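Local coordinates for protein 2,3-dihydroxy-2,3-dihydrophenylpropionate dehydrogenase (PDB 5XTF) that probably oxidises the cis-dihydrodiol of naphthalene to 1,2-dihydroxynaphthalene with NAD(+) as electron acceptor, as a tetrameric short-chain dehydrogenase/reductase, at residues Ser161-Gly166 against Gly264-Ile269; Asn197-Gly202 against Leu251-Arg256. One frame throughout, in Å; residues are numbered along the deposited sequence.

Interaction 1: Ser161-Gly166 against Gly264-Ile269; sequences SSHAVG and GTVISI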
loop_
_atom_site.group_PDB
_atom_site.type_symbol
_atom_site.label_atom_id
_atom_site.label_comp_id
_atom_site.label_asym_id
_atom_site.label_seq_id
_atom_site.Cartn_x
_atom_site.Cartn_y
_atom_site.Cartn_z
ATOM N N SER B 161 7.378 -0.684 -11.508
ATOM C CA SER B 161 6.572 0.486 -11.823
ATOM C C SER B 161 5.139 0.369 -11.322
ATOM O O SER B 161 4.413 1.372 -11.330
ATOM C CB SER B 161 6.571 0.722 -13.334
ATOM O OG SER B 161 7.835 1.191 -13.792
ATOM N N SER B 162 4.710 -0.825 -10.904
ATOM C CA SER B 162 3.414 -0.959 -10.254
ATOM C C SER B 162 3.398 -0.364 -8.847
ATOM O O SER B 162 2.315 -0.140 -8.304
ATOM C CB SER B 162 3.010 -2.432 -10.174
ATOM O OG SER B 162 3.053 -3.054 -11.442
ATOM N N HIS B 163 4.561 -0.121 -8.240
ATOM C CA HIS B 163 4.651 0.316 -6.847
ATOM C C HIS B 163 5.353 1.654 -6.679
ATOM O O HIS B 163 4.940 2.453 -5.839
ATOM C CB HIS B 163 5.385 -0.750 -5.997
ATOM C CG HIS B 163 5.013 -2.157 -6.349
ATOM N ND1 HIS B 163 3.816 -2.728 -5.968
ATOM C CD2 HIS B 163 5.659 -3.093 -7.086
ATOM C CE1 HIS B 163 3.751 -3.963 -6.440
ATOM N NE2 HIS B 163 4.854 -4.205 -7.127
ATOM N N ALA B 164 6.398 1.923 -7.460
ATOM C CA ALA B 164 7.214 3.118 -7.300
ATOM C C ALA B 164 7.361 3.820 -8.644
ATOM O O ALA B 164 7.010 3.276 -9.695
ATOM C CB ALA B 164 8.598 2.774 -6.720
ATOM N N VAL B 165 7.900 5.043 -8.601
ATOM C CA VAL B 165 8.172 5.813 -9.812
ATOM C C VAL B 165 9.645 5.666 -10.158
ATOM O O VAL B 165 10.406 5.032 -9.421
ATOM C CB VAL B 165 7.801 7.293 -9.633
ATOM C CG1 VAL B 165 6.373 7.420 -9.128
ATOM C CG2 VAL B 165 8.765 7.953 -8.677
ATOM N N GLY B 166 10.061 6.250 -11.276
ATOM C CA GLY B 166 11.458 6.205 -11.661
ATOM C C GLY B 166 11.746 5.360 -12.887
ATOM O O GLY B 166 12.578 5.739 -13.715
ATOM N N GLY B 264 -4.471 -13.293 -4.972
ATOM C CA GLY B 264 -4.414 -11.863 -4.740
ATOM C C GLY B 264 -3.058 -11.320 -4.370
ATOM O O GLY B 264 -2.971 -10.172 -3.950
ATOM N N THR B 265 -2.001 -12.106 -4.499
ATOM C CA THR B 265 -0.670 -11.757 -4.022
ATOM C C THR B 265 0.158 -11.204 -5.168
ATOM O O THR B 265 -0.042 -11.567 -6.329
ATOM C CB THR B 265 0.019 -12.995 -3.416
ATOM O OG1 THR B 265 -0.568 -13.297 -2.150
ATOM C CG2 THR B 265 1.534 -12.835 -3.232
ATOM N N VAL B 266 1.091 -10.322 -4.831
ATOM C CA VAL B 266 2.058 -9.769 -5.770
ATOM C C VAL B 266 3.445 -9.916 -5.146
ATOM O O VAL B 266 3.693 -9.403 -4.050
ATOM C CB VAL B 266 1.744 -8.303 -6.099
ATOM C CG1 VAL B 266 2.895 -7.651 -6.856
ATOM C CG2 VAL B 266 0.475 -8.228 -6.917
ATOM N N ILE B 267 4.337 -10.631 -5.824
ATOM C CA ILE B 267 5.685 -10.890 -5.337
ATOM C C ILE B 267 6.644 -9.949 -6.060
ATOM O O ILE B 267 6.891 -10.102 -7.261
ATOM C CB ILE B 267 6.080 -12.364 -5.544
ATOM C CG1 ILE B 267 5.167 -13.270 -4.707
ATOM C CG2 ILE B 267 7.561 -12.580 -5.234
ATOM C CD1 ILE B 267 5.424 -14.738 -4.863
ATOM N N SER B 268 7.185 -8.972 -5.335
ATOM C CA SER B 268 8.223 -8.098 -5.875
ATOM C C SER B 268 9.555 -8.818 -5.934
ATOM O O SER B 268 9.957 -9.494 -4.982
ATOM C CB SER B 268 8.388 -6.842 -5.018
ATOM O OG SER B 268 7.230 -6.047 -5.102
ATOM N N ILE B 269 10.258 -8.641 -7.046
ATOM C CA ILE B 269 11.603 -9.173 -7.199
ATOM C C ILE B 269 12.393 -8.142 -7.996
ATOM O O ILE B 269 12.430 -8.176 -9.231
ATOM C CB ILE B 269 11.582 -10.578 -7.846
ATOM C CG1 ILE B 269 13.000 -11.084 -8.092
ATOM C CG2 ILE B 269 10.746 -10.607 -9.126
ATOM C CD1 ILE B 269 13.099 -12.594 -8.226
#
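His163 reaches out of the loop 161-166 and sets its imidazole against Val266 and Ser268 of strand 266-269. The contact is small, about 95 Å² over both sides, and rests on this one ring.

The apolar part is an edge contact. CG1 of Val266 lies in the plane of the imidazole, 3.8 Å from CE1 of His163. The same methyl, Val266 CG1, is 4.0 Å from His163 NE2. The two side chains approach from opposite directions. In Val266, CG1 is anti to the backbone N (chi1 169°), and this is the methyl that meets the ring. One face of the imidazole is taken by its own neighbour: CB of Ser162 sits 4.0 Å above the plane of the His163 ring, over its centre. The side chain of His163 also packs on Leu180 of helix 170-190.

The fold is the Rossmann-type parallel sheet of the short-chain dehydrogenases. Strand 266-269 is its outermost strand on one side within the chain. The loop 161-166 follows strand 153-157 and leads into helix 170-190, which carries the NAD(+)-binding Lys176. The contact thus joins the loop after strand 153-157 to the edge strand 266-269, with strand 195-201 as the neighbour of both strands.

The polar approach is not a hydrogen bond. OG of Ser268 stands 3.6 Å from NE2 of His163 and meets the ring obliquely. Ser268 OG is also 3.9 Å from His163 CD2. NE2 instead bonds to OG of Ser200, on strand 195-201. This bond helps fix how the ring is turned.

Other subunits reach the same region: the carbonyl O of His163 accepts a hydrogen bond from Lys184 of the third subunit.

Interaction 2: Asn197-Gly202 against Leu251-Arg256; sequences NAVSPG and LLLASR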
loop_
_atom_site.group_PDB
_atom_site.type_symbol
_atom_site.label_atom_id
_atom_site.label_comp_id
_atom_site.label_asym_id
_atom_site.label_seq_id
_atom_site.Cartn_x
_atom_site.Cartn_y
_atom_site.Cartn_z
ATOM N N ASN B 197 -2.517 -14.145 -9.363
ATOM C CA ASN B 197 -1.400 -13.506 -8.685
ATOM C C ASN B 197 -0.543 -12.791 -9.712
ATOM O O ASN B 197 -0.823 -12.811 -10.912
ATOM C CB ASN B 197 -0.561 -14.520 -7.915
ATOM C CG ASN B 197 -1.340 -15.211 -6.836
ATOM O OD1 ASN B 197 -1.664 -14.609 -5.819
ATOM N ND2 ASN B 197 -1.657 -16.490 -7.054
ATOM N N ALA B 198 0.519 -12.154 -9.233
ATOM C CA ALA B 198 1.399 -11.413 -10.119
ATOM C C ALA B 198 2.804 -11.385 -9.558
ATOM O O ALA B 198 3.023 -11.519 -8.356
ATOM C CB ALA B 198 0.919 -9.976 -10.340
ATOM N N VAL B 199 3.753 -11.195 -10.463
ATOM C CA VAL B 199 5.152 -10.975 -10.144
ATOM C C VAL B 199 5.523 -9.583 -10.635
ATOM O O VAL B 199 5.189 -9.218 -11.764
ATOM C CB VAL B 199 6.052 -12.031 -10.809
ATOM C CG1 VAL B 199 7.498 -11.766 -10.477
ATOM C CG2 VAL B 199 5.644 -13.406 -10.381
ATOM N N SER B 200 6.216 -8.810 -9.796
ATOM C CA SER B 200 6.649 -7.463 -10.166
ATOM C C SER B 200 8.160 -7.418 -10.278
ATOM O O SER B 200 8.848 -7.105 -9.301
ATOM C CB SER B 200 6.161 -6.439 -9.142
ATOM O OG SER B 200 4.762 -6.313 -9.201
ATOM N N PRO B 201 8.730 -7.724 -11.435
ATOM C CA PRO B 201 10.184 -7.637 -11.589
ATOM C C PRO B 201 10.630 -6.202 -11.828
ATOM O O PRO B 201 9.838 -5.316 -12.160
ATOM C CB PRO B 201 10.451 -8.510 -12.819
ATOM C CG PRO B 201 9.180 -8.371 -13.622
ATOM C CD PRO B 201 8.075 -8.303 -12.620
ATOM N N GLY B 202 11.927 -5.974 -11.651
ATOM C CA GLY B 202 12.450 -4.644 -11.895
ATOM C C GLY B 202 13.957 -4.601 -11.975
ATOM O O GLY B 202 14.622 -5.438 -11.363
ATOM N N LEU B 251 7.192 -19.756 -10.676
ATOM C CA LEU B 251 7.056 -21.186 -10.423
ATOM C C LEU B 251 6.284 -21.451 -9.141
ATOM O O LEU B 251 5.406 -22.318 -9.106
ATOM C CB LEU B 251 8.435 -21.828 -10.343
ATOM C CG LEU B 251 9.210 -21.978 -11.642
ATOM C CD1 LEU B 251 10.634 -22.390 -11.283
ATOM C CD2 LEU B 251 8.544 -23.033 -12.524
ATOM N N LEU B 252 6.622 -20.728 -8.066
ATOM C CA LEU B 252 5.871 -20.822 -6.818
ATOM C C LEU B 252 4.390 -20.522 -7.039
ATOM O O LEU B 252 3.517 -21.264 -6.568
ATOM C CB LEU B 252 6.460 -19.846 -5.791
ATOM C CG LEU B 252 6.170 -19.846 -4.280
ATOM C CD1 LEU B 252 6.595 -18.495 -3.720
ATOM C CD2 LEU B 252 4.729 -20.115 -3.894
ATOM N N LEU B 253 4.088 -19.419 -7.732
ATOM C CA LEU B 253 2.696 -18.988 -7.889
ATOM C C LEU B 253 1.880 -19.929 -8.775
ATOM O O LEU B 253 0.655 -20.011 -8.621
ATOM C CB LEU B 253 2.639 -17.562 -8.449
ATOM C CG LEU B 253 3.144 -16.409 -7.573
ATOM C CD1 LEU B 253 3.142 -15.091 -8.368
ATOM C CD2 LEU B 253 2.326 -16.261 -6.305
ATOM N N ALA B 254 2.514 -20.631 -9.708
ATOM C CA ALA B 254 1.791 -21.591 -10.545
ATOM C C ALA B 254 1.678 -22.978 -9.917
ATOM O O ALA B 254 0.767 -23.732 -10.273
ATOM C CB ALA B 254 2.462 -21.712 -11.916
ATOM N N SER B 255 2.576 -23.339 -9.011
ATOM C CA SER B 255 2.573 -24.679 -8.447
ATOM C C SER B 255 1.296 -24.939 -7.654
ATOM O O SER B 255 0.935 -24.170 -6.753
ATOM C CB SER B 255 3.802 -24.857 -7.562
ATOM O OG SER B 255 3.518 -25.729 -6.490
ATOM N N ARG B 256 0.592 -26.019 -8.001
ATOM C CA ARG B 256 -0.593 -26.376 -7.235
ATOM C C ARG B 256 -0.238 -26.858 -5.849
ATOM O O ARG B 256 -1.096 -26.850 -4.967
ATOM C CB ARG B 256 -1.382 -27.470 -7.927
ATOM C CG ARG B 256 -2.070 -27.046 -9.175
ATOM C CD ARG B 256 -2.623 -28.288 -9.851
ATOM N NE ARG B 256 -3.259 -27.947 -11.114
ATOM C CZ ARG B 256 -4.505 -27.514 -11.204
ATOM N NH1 ARG B 256 -5.221 -27.379 -10.100
ATOM N NH2 ARG B 256 -5.032 -27.210 -12.380
HETATM O O HOH W 1 -1.184 -17.601 -9.735
#
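Leu253 points from the last turn of helix 248-254 at the strand segment 197-202, and its two methyls share the contact. CB starts the side chain toward the strand. CG follows, anti to the carbonyl carbon (chi1 -67°), and comes 4.2 Å from CB of Asn197. There the chain forks. CD2 lies 3.7 Å from CB of Asn197 and is also near its amide, 3.9 Å from CG of Asn197. CD1 also touches CB of Asn197 but reaches on along the strand. It lies 3.6 Å from CG2 of Val199 and equally close to the backbone O of Ala198. The side chain of Leu253 crosses those of Asn197 and Val199 at a slant.

A water adds a polar link beside this apolar packing. It accepts from ND2 of Asn197 at 2.9 Å and donates to O of Leu253 at 3.2 Å. Asn197 ND2 also bonds to the backbone O of Ile262, and its OD1 takes the N-H of Thr265. Leu253 O is also bonded to Arg195 NH1.

The contact packs a helix end on the parallel Rossmann sheet. Strand 195-201 runs between strands 153-157 and 266-269, and Leu253 also touches Ile267 on the latter.

How the interactions relate
Interactions 1 and 2 have centres 12 Å apart and meet where strands 195-201 and 266-269 pair. Asn197 OD1 is 2.8 Å from Thr265 N, a probable hydrogen bond. Further along, Ser200 N and Ile267 O are 2.9 Å apart, probably bonded too. Val266 CG1 also packs on Ser200 OG at 3.3 Å. Ile267 points away from the loop of interaction 1 and packs on Leu252 and Leu253 of helix 248-254. Both contacts lie near residues of the NAD(+) site, which has no ligand in this chain. The His163 side chain is about 8 Å from that of Lys176, and the Val199 side chain about 7 Å from that of Ile35.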